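Local coordinates for DNA helicase RecQ (PDB 4Q48), which probably couples ATP hydrolysis to 3'-5' translocation and unwinding of duplex DNA, this chain being its catalytic core with helicase, zinc-binding and RQC domains, at residues A[227-232]-A[305-310]; A[240-245]-A[324-329]; A[260-265]-A[279-284]. All blocks are in the same frame, centred on the assembly; numbering follows the deposited sequence.

Interaction 1: A[227-232]-A[305-310]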
loop_
_atom_site.group_PDB
_atom_site.type_symbol
_atom_site.label_atom_id
_atom_site.label_comp_id
_atom_site.label_asym_id
_atom_site.label_seq_id
_atom_site.Cartn_x
_atom_site.Cartn_y
_atom_site.Cartn_z
ATOM N N LEU A 227 -18.669 -21.097 7.429
ATOM C CA LEU A 227 -18.582 -22.380 8.091
ATOM C C LEU A 227 -18.366 -23.438 7.040
ATOM O O LEU A 227 -17.536 -24.341 7.195
ATOM C CB LEU A 227 -19.833 -22.648 8.926
ATOM C CG LEU A 227 -19.844 -23.960 9.694
ATOM C CD1 LEU A 227 -18.599 -24.024 10.553
ATOM C CD2 LEU A 227 -21.060 -23.969 10.582
ATOM N N HIS A 228 -19.106 -23.339 5.948
ATOM C CA HIS A 228 -18.886 -24.325 4.917
ATOM C C HIS A 228 -17.407 -24.251 4.459
ATOM O O HIS A 228 -16.754 -25.278 4.297
ATOM C CB HIS A 228 -19.807 -24.114 3.737
ATOM C CG HIS A 228 -19.603 -25.129 2.670
ATOM N ND1 HIS A 228 -19.007 -24.835 1.464
ATOM C CD2 HIS A 228 -19.886 -26.453 2.637
ATOM C CE1 HIS A 228 -18.938 -25.931 0.730
ATOM N NE2 HIS A 228 -19.467 -26.928 1.417
ATOM N N PHE A 229 -16.876 -23.034 4.308
ATOM C CA PHE A 229 -15.487 -22.830 3.920
ATOM C C PHE A 229 -14.544 -23.470 4.932
ATOM O O PHE A 229 -13.669 -24.256 4.580
ATOM C CB PHE A 229 -15.197 -21.315 3.776
ATOM C CG PHE A 229 -13.733 -20.964 3.603
ATOM C CD1 PHE A 229 -13.020 -21.419 2.512
ATOM C CD2 PHE A 229 -13.088 -20.157 4.536
ATOM C CE1 PHE A 229 -11.688 -21.096 2.353
ATOM C CE2 PHE A 229 -11.739 -19.823 4.386
ATOM C CZ PHE A 229 -11.040 -20.279 3.293
ATOM N N ILE A 230 -14.758 -23.160 6.200
ATOM C CA ILE A 230 -13.880 -23.650 7.235
ATOM C C ILE A 230 -13.883 -25.170 7.350
ATOM O O ILE A 230 -12.844 -25.770 7.541
ATOM C CB ILE A 230 -14.239 -23.022 8.571
ATOM C CG1 ILE A 230 -13.977 -21.514 8.488
ATOM C CG2 ILE A 230 -13.442 -23.677 9.699
ATOM C CD1 ILE A 230 -14.240 -20.787 9.753
ATOM N N ARG A 231 -15.038 -25.802 7.213
ATOM C CA ARG A 231 -15.094 -27.257 7.357
ATOM C C ARG A 231 -14.625 -27.957 6.101
ATOM O O ARG A 231 -13.933 -28.969 6.157
ATOM C CB ARG A 231 -16.504 -27.722 7.703
ATOM C CG ARG A 231 -16.794 -27.649 9.195
ATOM C CD ARG A 231 -18.241 -27.981 9.519
ATOM N NE ARG A 231 -18.509 -27.778 10.937
ATOM C CZ ARG A 231 -19.729 -27.741 11.461
ATOM N NH1 ARG A 231 -20.800 -27.882 10.674
ATOM N NH2 ARG A 231 -19.876 -27.539 12.769
ATOM N N GLU A 232 -15.014 -27.424 4.954
ATOM C CA GLU A 232 -14.656 -28.073 3.711
ATOM C C GLU A 232 -13.149 -27.924 3.460
ATOM O O GLU A 232 -12.500 -28.893 3.073
ATOM C CB GLU A 232 -15.509 -27.517 2.555
ATOM C CG GLU A 232 -15.070 -27.929 1.144
ATOM C CD GLU A 232 -15.157 -29.422 0.909
ATOM O OE1 GLU A 232 -16.228 -30.022 1.187
ATOM O OE2 GLU A 232 -14.140 -29.994 0.450
ATOM N N VAL A 305 -0.777 -19.712 10.209
ATOM C CA VAL A 305 -2.142 -19.267 9.890
ATOM C C VAL A 305 -2.638 -19.676 8.493
ATOM O O VAL A 305 -2.142 -19.215 7.463
ATOM C CB VAL A 305 -2.274 -17.722 10.017
ATOM C CG1 VAL A 305 -3.606 -17.257 9.501
ATOM C CG2 VAL A 305 -2.078 -17.269 11.459
ATOM N N ARG A 306 -3.687 -20.486 8.480
ATOM C CA ARG A 306 -4.120 -21.170 7.275
ATOM C C ARG A 306 -5.155 -20.408 6.445
ATOM O O ARG A 306 -5.285 -20.661 5.251
ATOM C CB ARG A 306 -4.674 -22.542 7.658
ATOM C CG ARG A 306 -3.620 -23.593 7.636
ATOM C CD ARG A 306 -2.832 -23.486 6.364
ATOM N NE ARG A 306 -1.462 -23.880 6.590
ATOM C CZ ARG A 306 -0.447 -23.035 6.684
ATOM N NH1 ARG A 306 -0.619 -21.757 6.468
ATOM N NH2 ARG A 306 0.765 -23.489 6.918
ATOM N N PHE A 307 -5.904 -19.500 7.064
ATOM C CA PHE A 307 -6.796 -18.645 6.298
ATOM C C PHE A 307 -7.071 -17.286 6.945
ATOM O O PHE A 307 -6.965 -17.117 8.176
ATOM C CB PHE A 307 -8.121 -19.359 6.034
ATOM C CG PHE A 307 -9.007 -19.537 7.257
ATOM C CD1 PHE A 307 -8.944 -20.695 8.021
ATOM C CD2 PHE A 307 -9.965 -18.590 7.582
ATOM C CE1 PHE A 307 -9.781 -20.880 9.095
ATOM C CE2 PHE A 307 -10.812 -18.777 8.670
ATOM C CZ PHE A 307 -10.714 -19.925 9.423
ATOM N N VAL A 308 -7.396 -16.315 6.094
ATOM C CA VAL A 308 -7.974 -15.071 6.558
ATOM C C VAL A 308 -9.287 -14.829 5.844
ATOM O O VAL A 308 -9.338 -14.726 4.613
ATOM C CB VAL A 308 -7.045 -13.883 6.364
ATOM C CG1 VAL A 308 -7.823 -12.608 6.511
ATOM C CG2 VAL A 308 -5.968 -13.919 7.417
ATOM N N ALA A 309 -10.344 -14.713 6.644
ATOM C CA ALA A 309 -11.689 -14.497 6.154
ATOM C C ALA A 309 -12.142 -13.065 6.366
ATOM O O ALA A 309 -12.047 -12.538 7.473
ATOM C CB ALA A 309 -12.655 -15.451 6.844
ATOM N N HIS A 310 -12.695 -12.452 5.319
ATOM C CA HIS A 310 -13.305 -11.139 5.473
ATOM C C HIS A 310 -14.815 -11.251 5.303
ATOM O O HIS A 310 -15.300 -11.646 4.242
ATOM C CB HIS A 310 -12.706 -10.146 4.479
ATOM C CG HIS A 310 -11.400 -9.561 4.926
ATOM N ND1 HIS A 310 -10.177 -10.083 4.552
ATOM C CD2 HIS A 310 -11.129 -8.501 5.727
ATOM C CE1 HIS A 310 -9.213 -9.362 5.098
ATOM N NE2 HIS A 310 -9.765 -8.394 5.811
#
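F307 meets F229 and I230 where helix 222-233 lies against the parallel sheet of the second RecA-like domain, the C-terminal half of the helicase motor. The contact illustrates how a helix packs on a sheet in such an alpha/beta fold: one strand residue fills the angle between two consecutive helix residues, and no hydrogen bond crosses the interface. The CA atoms stand well apart, 8.7 Å between I230 and F307, so the gap is bridged by side chains alone.

F307 can be followed outward from the strand. Its CB lies 4.0 Å from F229 CE2 and its CG has the same neighbour. On one flank of the ring, CD2 comes to 3.9 Å from F229 CE2. F307 CE2 is the point where the neighbour changes from F229 to I230, with I230 CD1 4.1 Å away, and CZ at the tip ends beside the I230 CG1-CD1 arm. F307 and F229 form a T-shaped pair, with the edge of F229 turned to the face of F307, ring centroids 5.6 Å apart and planes at 83°. The two side chains run past each other in opposite senses, whereas I230 crosses F307 at about a right angle.

With CG trans to the amide N (chi1 170°), the F229 ring extends toward the sheet, and W337 of strand 334-340 stacks on it. I289 touches both I230 and F307, extending the apolar layer to another strand. All three contact residues are buried, and the closest approach between them is I230 CD1 to F307 CZ, 3.6 Å.

Interaction 2: A[240-245]-A[324-329]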
loop_
_atom_site.group_PDB
_atom_site.type_symbol
_atom_site.label_atom_id
_atom_site.label_comp_id
_atom_site.label_asym_id
_atom_site.label_seq_id
_atom_site.Cartn_x
_atom_site.Cartn_y
_atom_site.Cartn_z
ATOM N N ILE A 240 -7.838 -16.375 11.036
ATOM C CA ILE A 240 -8.398 -15.119 11.513
ATOM C C ILE A 240 -9.637 -14.762 10.700
ATOM O O ILE A 240 -9.603 -14.840 9.490
ATOM C CB ILE A 240 -7.407 -13.968 11.389
ATOM C CG1 ILE A 240 -6.064 -14.346 12.012
ATOM C CG2 ILE A 240 -8.004 -12.715 12.007
ATOM C CD1 ILE A 240 -4.934 -13.324 11.742
ATOM N N VAL A 241 -10.735 -14.419 11.366
ATOM C CA VAL A 241 -11.932 -13.903 10.704
ATOM C C VAL A 241 -12.130 -12.445 11.045
ATOM O O VAL A 241 -12.391 -12.131 12.197
ATOM C CB VAL A 241 -13.197 -14.660 11.133
ATOM C CG1 VAL A 241 -14.434 -14.044 10.482
ATOM C CG2 VAL A 241 -13.058 -16.145 10.847
ATOM N N TYR A 242 -12.020 -11.546 10.073
ATOM C CA TYR A 242 -12.214 -10.116 10.343
ATOM C C TYR A 242 -13.661 -9.633 10.175
ATOM O O TYR A 242 -14.288 -9.876 9.143
ATOM C CB TYR A 242 -11.340 -9.310 9.423
ATOM C CG TYR A 242 -9.887 -9.388 9.745
ATOM C CD1 TYR A 242 -9.346 -8.673 10.815
ATOM C CD2 TYR A 242 -9.029 -10.126 8.949
ATOM C CE1 TYR A 242 -7.985 -8.719 11.097
ATOM C CE2 TYR A 242 -7.668 -10.166 9.216
ATOM C CZ TYR A 242 -7.158 -9.473 10.290
ATOM O OH TYR A 242 -5.810 -9.544 10.546
ATOM N N CYS A 243 -14.192 -8.938 11.172
ATOM C CA CYS A 243 -15.523 -8.325 11.036
ATOM C C CYS A 243 -15.438 -6.828 11.287
ATOM O O CYS A 243 -14.463 -6.354 11.892
ATOM C CB CYS A 243 -16.536 -8.965 11.981
ATOM S SG CYS A 243 -16.740 -10.738 11.738
ATOM N N LEU A 244 -16.450 -6.089 10.822
ATOM C CA LEU A 244 -16.389 -4.617 10.811
ATOM C C LEU A 244 -16.615 -3.982 12.174
ATOM O O LEU A 244 -15.929 -3.030 12.551
ATOM C CB LEU A 244 -17.377 -4.032 9.800
ATOM C CG LEU A 244 -16.901 -2.636 9.364
ATOM C CD1 LEU A 244 -15.435 -2.694 8.907
ATOM C CD2 LEU A 244 -17.789 -2.028 8.266
ATOM N N SER A 245 -17.584 -4.511 12.903
ATOM C CA SER A 245 -17.955 -3.968 14.206
ATOM C C SER A 245 -17.527 -4.872 15.358
ATOM O O SER A 245 -17.307 -6.070 15.192
ATOM C CB SER A 245 -19.473 -3.758 14.291
ATOM O OG SER A 245 -20.168 -4.994 14.174
ATOM N N THR A 324 -4.953 -9.822 5.041
ATOM C CA THR A 324 -4.736 -11.093 4.383
ATOM C C THR A 324 -3.285 -11.560 4.547
ATOM O O THR A 324 -3.001 -12.766 4.554
ATOM C CB THR A 324 -5.051 -11.033 2.873
ATOM O OG1 THR A 324 -4.154 -10.118 2.245
ATOM C CG2 THR A 324 -6.475 -10.609 2.610
ATOM N N GLY A 325 -2.367 -10.597 4.636
ATOM C CA GLY A 325 -0.955 -10.897 4.687
ATOM C C GLY A 325 -0.516 -11.585 5.951
ATOM O O GLY A 325 0.609 -12.043 6.042
ATOM N N ARG A 326 -1.394 -11.666 6.937
ATOM C CA ARG A 326 -1.047 -12.344 8.181
ATOM C C ARG A 326 -1.139 -13.832 8.031
ATOM O O ARG A 326 -0.848 -14.586 8.961
ATOM C CB ARG A 326 -1.952 -11.903 9.325
ATOM C CG ARG A 326 -1.798 -10.472 9.704
ATOM C CD ARG A 326 -2.256 -10.246 11.095
ATOM N NE ARG A 326 -1.677 -9.039 11.664
ATOM C CZ ARG A 326 -2.254 -7.850 11.589
ATOM N NH1 ARG A 326 -3.417 -7.732 10.954
ATOM N NH2 ARG A 326 -1.680 -6.788 12.148
ATOM N N ALA A 327 -1.496 -14.258 6.835
ATOM C CA ALA A 327 -1.692 -15.654 6.564
ATOM C C ALA A 327 -0.433 -16.217 5.964
ATOM O O ALA A 327 0.377 -15.472 5.452
ATOM C CB ALA A 327 -2.868 -15.853 5.634
ATOM N N GLY A 328 -0.242 -17.523 6.126
ATOM C CA GLY A 328 0.798 -18.254 5.452
ATOM C C GLY A 328 2.203 -17.745 5.668
ATOM O O GLY A 328 3.002 -17.733 4.740
ATOM N N ARG A 329 2.529 -17.368 6.893
ATOM C CA ARG A 329 3.846 -16.811 7.154
ATOM C C ARG A 329 4.833 -17.949 7.330
ATOM O O ARG A 329 6.003 -17.729 7.634
ATOM C CB ARG A 329 3.833 -15.872 8.366
ATOM C CG ARG A 329 3.077 -14.585 8.081
ATOM C CD ARG A 329 3.928 -13.488 7.482
ATOM N NE ARG A 329 3.165 -12.238 7.447
ATOM C CZ ARG A 329 3.683 -11.026 7.270
ATOM N NH1 ARG A 329 4.995 -10.877 7.153
ATOM N NH2 ARG A 329 2.884 -9.960 7.247
#
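Strand 238-242 and the turn after helix 317-324 come nearest at the CA atoms of I240 and A327, 8.4 Å apart, and it is I240 and Y242 on the strand that touch R326 in the turn. This type I beta turn runs from T324 to A327, closed by A327 N bonding to T324 O. The loop carries the GRAGR sequence of helicase motif VI, whose arginines in related helicases serve the ATP cleft between the two RecA-like domains; no nucleotide is bound in this model. No backbone hydrogen bond joins 240-245 to 324-329, so this contact is a useful example of one made by side chains, while V305 on the adjacent strand 305-310 holds G328 through the backbone.

The arginine chain, extended from CG to NE, uses its length on two neighbours in turn. Near its root, I240 CD1 lies 4.1 Å from R326 CB and equally far from R326 CD. At its end, R326 NH1 donates to Y242 OH over 3.0 Å, with an N-H...O angle of 138°. The hydroxyl lies near the guanidinium edge but 22° out of its plane, and tyrosine ring and guanidinium are turned 44° against each other. The two side chains cross at roughly a right angle.

Y242 has further neighbours: I240 CG2 rests 3.7 Å above one face of its ring, toward the rim, and H310 also meets the ring. Just before R326, G325 O accepts a bond from R209 NH1, and R329 NE makes a weak bond of 2.9 Å to the same G325 O.

Interaction 3: A[260-265]-A[279-284]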
loop_
_atom_site.group_PDB
_atom_site.type_symbol
_atom_site.label_atom_id
_atom_site.label_comp_id
_atom_site.label_asym_id
_atom_site.label_seq_id
_atom_site.Cartn_x
_atom_site.Cartn_y
_atom_site.Cartn_z
ATOM N N GLY A 260 -18.799 -25.845 17.448
ATOM C CA GLY A 260 -17.693 -26.679 17.871
ATOM C C GLY A 260 -16.337 -26.185 17.426
ATOM O O GLY A 260 -15.337 -26.885 17.587
ATOM N N ILE A 261 -16.308 -24.956 16.905
ATOM C CA ILE A 261 -15.076 -24.287 16.474
ATOM C C ILE A 261 -14.495 -23.450 17.610
ATOM O O ILE A 261 -15.204 -22.629 18.182
ATOM C CB ILE A 261 -15.341 -23.355 15.268
ATOM C CG1 ILE A 261 -15.877 -24.131 14.076
ATOM C CG2 ILE A 261 -14.087 -22.619 14.868
ATOM C CD1 ILE A 261 -15.770 -23.359 12.829
ATOM N N ASP A 262 -13.208 -23.614 17.908
ATOM C CA ASP A 262 -12.630 -22.923 19.062
ATOM C C ASP A 262 -12.329 -21.448 18.762
ATOM O O ASP A 262 -11.159 -21.041 18.645
ATOM C CB ASP A 262 -11.371 -23.639 19.550
ATOM C CG ASP A 262 -10.778 -22.992 20.797
ATOM O OD1 ASP A 262 -11.495 -22.220 21.477
ATOM O OD2 ASP A 262 -9.584 -23.233 21.084
ATOM N N ALA A 263 -13.390 -20.647 18.662
ATOM C CA ALA A 263 -13.261 -19.241 18.287
ATOM C C ALA A 263 -13.145 -18.306 19.491
ATOM O O ALA A 263 -13.724 -18.554 20.541
ATOM C CB ALA A 263 -14.428 -18.835 17.444
ATOM N N LEU A 264 -12.377 -17.232 19.327
ATOM C CA LEU A 264 -12.241 -16.224 20.371
ATOM C C LEU A 264 -12.470 -14.827 19.824
ATOM O O LEU A 264 -12.138 -14.548 18.671
ATOM C CB LEU A 264 -10.852 -16.282 21.015
ATOM C CG LEU A 264 -10.262 -17.615 21.478
ATOM C CD1 LEU A 264 -8.871 -17.386 22.058
ATOM C CD2 LEU A 264 -11.169 -18.306 22.473
ATOM N N ALA A 265 -12.988 -13.937 20.666
ATOM C CA ALA A 265 -13.169 -12.557 20.258
ATOM C C ALA A 265 -11.912 -11.759 20.607
ATOM O O ALA A 265 -11.237 -12.060 21.594
ATOM C CB ALA A 265 -14.402 -11.953 20.922
ATOM N N GLN A 279 -4.073 -13.401 22.565
ATOM C CA GLN A 279 -2.861 -13.527 21.775
ATOM C C GLN A 279 -2.156 -14.847 22.074
ATOM O O GLN A 279 -1.942 -15.633 21.166
ATOM C CB GLN A 279 -1.890 -12.375 22.033
ATOM C CG GLN A 279 -2.340 -11.011 21.578
ATOM C CD GLN A 279 -1.151 -10.088 21.392
ATOM O OE1 GLN A 279 -0.044 -10.546 21.103
ATOM N NE2 GLN A 279 -1.369 -8.785 21.563
ATOM N N GLU A 280 -1.868 -15.125 23.344
ATOM C CA GLU A 280 -1.160 -16.360 23.696
ATOM C C GLU A 280 -1.910 -17.624 23.244
ATOM O O GLU A 280 -1.301 -18.520 22.661
ATOM C CB GLU A 280 -0.889 -16.442 25.212
ATOM C CG GLU A 280 0.228 -15.515 25.747
ATOM C CD GLU A 280 1.397 -15.317 24.774
ATOM O OE1 GLU A 280 2.063 -16.313 24.415
ATOM O OE2 GLU A 280 1.660 -14.156 24.378
ATOM N N ARG A 281 -3.218 -17.700 23.462
ATOM C CA ARG A 281 -3.927 -18.899 23.016
ATOM C C ARG A 281 -3.784 -19.112 21.503
ATOM O O ARG A 281 -3.630 -20.243 21.029
ATOM C CB ARG A 281 -5.402 -18.852 23.399
ATOM C CG ARG A 281 -5.693 -19.269 24.818
ATOM C CD ARG A 281 -7.079 -19.922 24.891
ATOM N NE ARG A 281 -7.182 -21.095 24.023
ATOM C CZ ARG A 281 -8.325 -21.730 23.747
ATOM N NH1 ARG A 281 -9.473 -21.298 24.268
ATOM N NH2 ARG A 281 -8.329 -22.797 22.946
ATOM N N PHE A 282 -3.825 -18.019 20.755
ATOM C CA PHE A 282 -3.614 -18.082 19.324
ATOM C C PHE A 282 -2.161 -18.459 19.033
ATOM O O PHE A 282 -1.898 -19.365 18.252
ATOM C CB PHE A 282 -3.973 -16.744 18.669
ATOM C CG PHE A 282 -4.108 -16.812 17.168
ATOM C CD1 PHE A 282 -4.849 -17.826 16.564
ATOM C CD2 PHE A 282 -3.518 -15.848 16.357
ATOM C CE1 PHE A 282 -4.982 -17.884 15.185
ATOM C CE2 PHE A 282 -3.646 -15.899 14.984
ATOM C CZ PHE A 282 -4.378 -16.927 14.395
ATOM N N LEU A 283 -1.224 -17.793 19.709
ATOM C CA LEU A 283 0.204 -17.913 19.412
ATOM C C LEU A 283 0.784 -19.284 19.753
ATOM O O LEU A 283 1.712 -19.751 19.088
ATOM C CB LEU A 283 1.002 -16.873 20.202
ATOM C CG LEU A 283 0.748 -15.364 20.258
ATOM C CD1 LEU A 283 1.745 -14.692 21.206
ATOM C CD2 LEU A 283 0.701 -14.665 18.917
ATOM N N ASN A 284 0.243 -19.916 20.797
ATOM C CA ASN A 284 0.888 -21.075 21.431
ATOM C C ASN A 284 0.156 -22.368 21.221
ATOM O O ASN A 284 0.699 -23.437 21.482
ATOM C CB ASN A 284 1.003 -20.894 22.956
ATOM C CG ASN A 284 1.839 -19.707 23.355
ATOM O OD1 ASN A 284 2.642 -19.192 22.567
ATOM N ND2 ASN A 284 1.658 -19.259 24.598
#
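D262 and L264 face R281 across the first half of a beta-alpha-beta unit, strand 263-266, helix 272-284 and strand 289-292, with L264 and F282 the nearest CA pair at 8.9 Å. The approach to the strand is sharply shaped: G260, at positive phi, is the C-prime residue of a Schellman motif ending helix 246-258, and D262 is the centre of an inverse gamma turn in which A263 N bonds to I261 O. Since 263-266 is an outermost strand of the parallel sheet, the contact shows how an edge strand can meet its helix near the surface, with a long polar side chain alongside an apolar one.

D262 and R281 approach from opposite directions. A salt bridge between D262 OD2 and R281 NH2 is indicated, but the two atoms are implausibly close in the model, so its exact geometry, including how the carboxylate is turned against the guanidinium, is doubtful. R281 NH2 has a second acidic partner in E285, just past the end of the helix.

R281 bends at chi2 (-149°) and chi3 (59°), which brings its guanidinium back beside L264. The two side chains cross at about a right angle: L264 CD1 packs 4.0 Å from R281 CB, at the root of the arginine, and L264 CD2 lies 3.9 Å from R281 NH1.

Overall arrangement
Followed from the N terminus, the chain opens interaction 1 on helix 222-233 and, in the next strand, 238-242, opens interaction 2. Interaction 3 opens and closes within both of these loops, a short local closure between 260-265 and 279-284. Residues 305-310 then complete interaction 1 and the motif VI loop 324-329 completes interaction 2, so the two long closures cross. All three reach the same parallel sheet: one lays a helix on it, one joins a loop to it and one binds a helix to its edge strand. They also touch directly: A309 O lies 2.8 Å from Y242 N, and V305 and I240 both pack on F282.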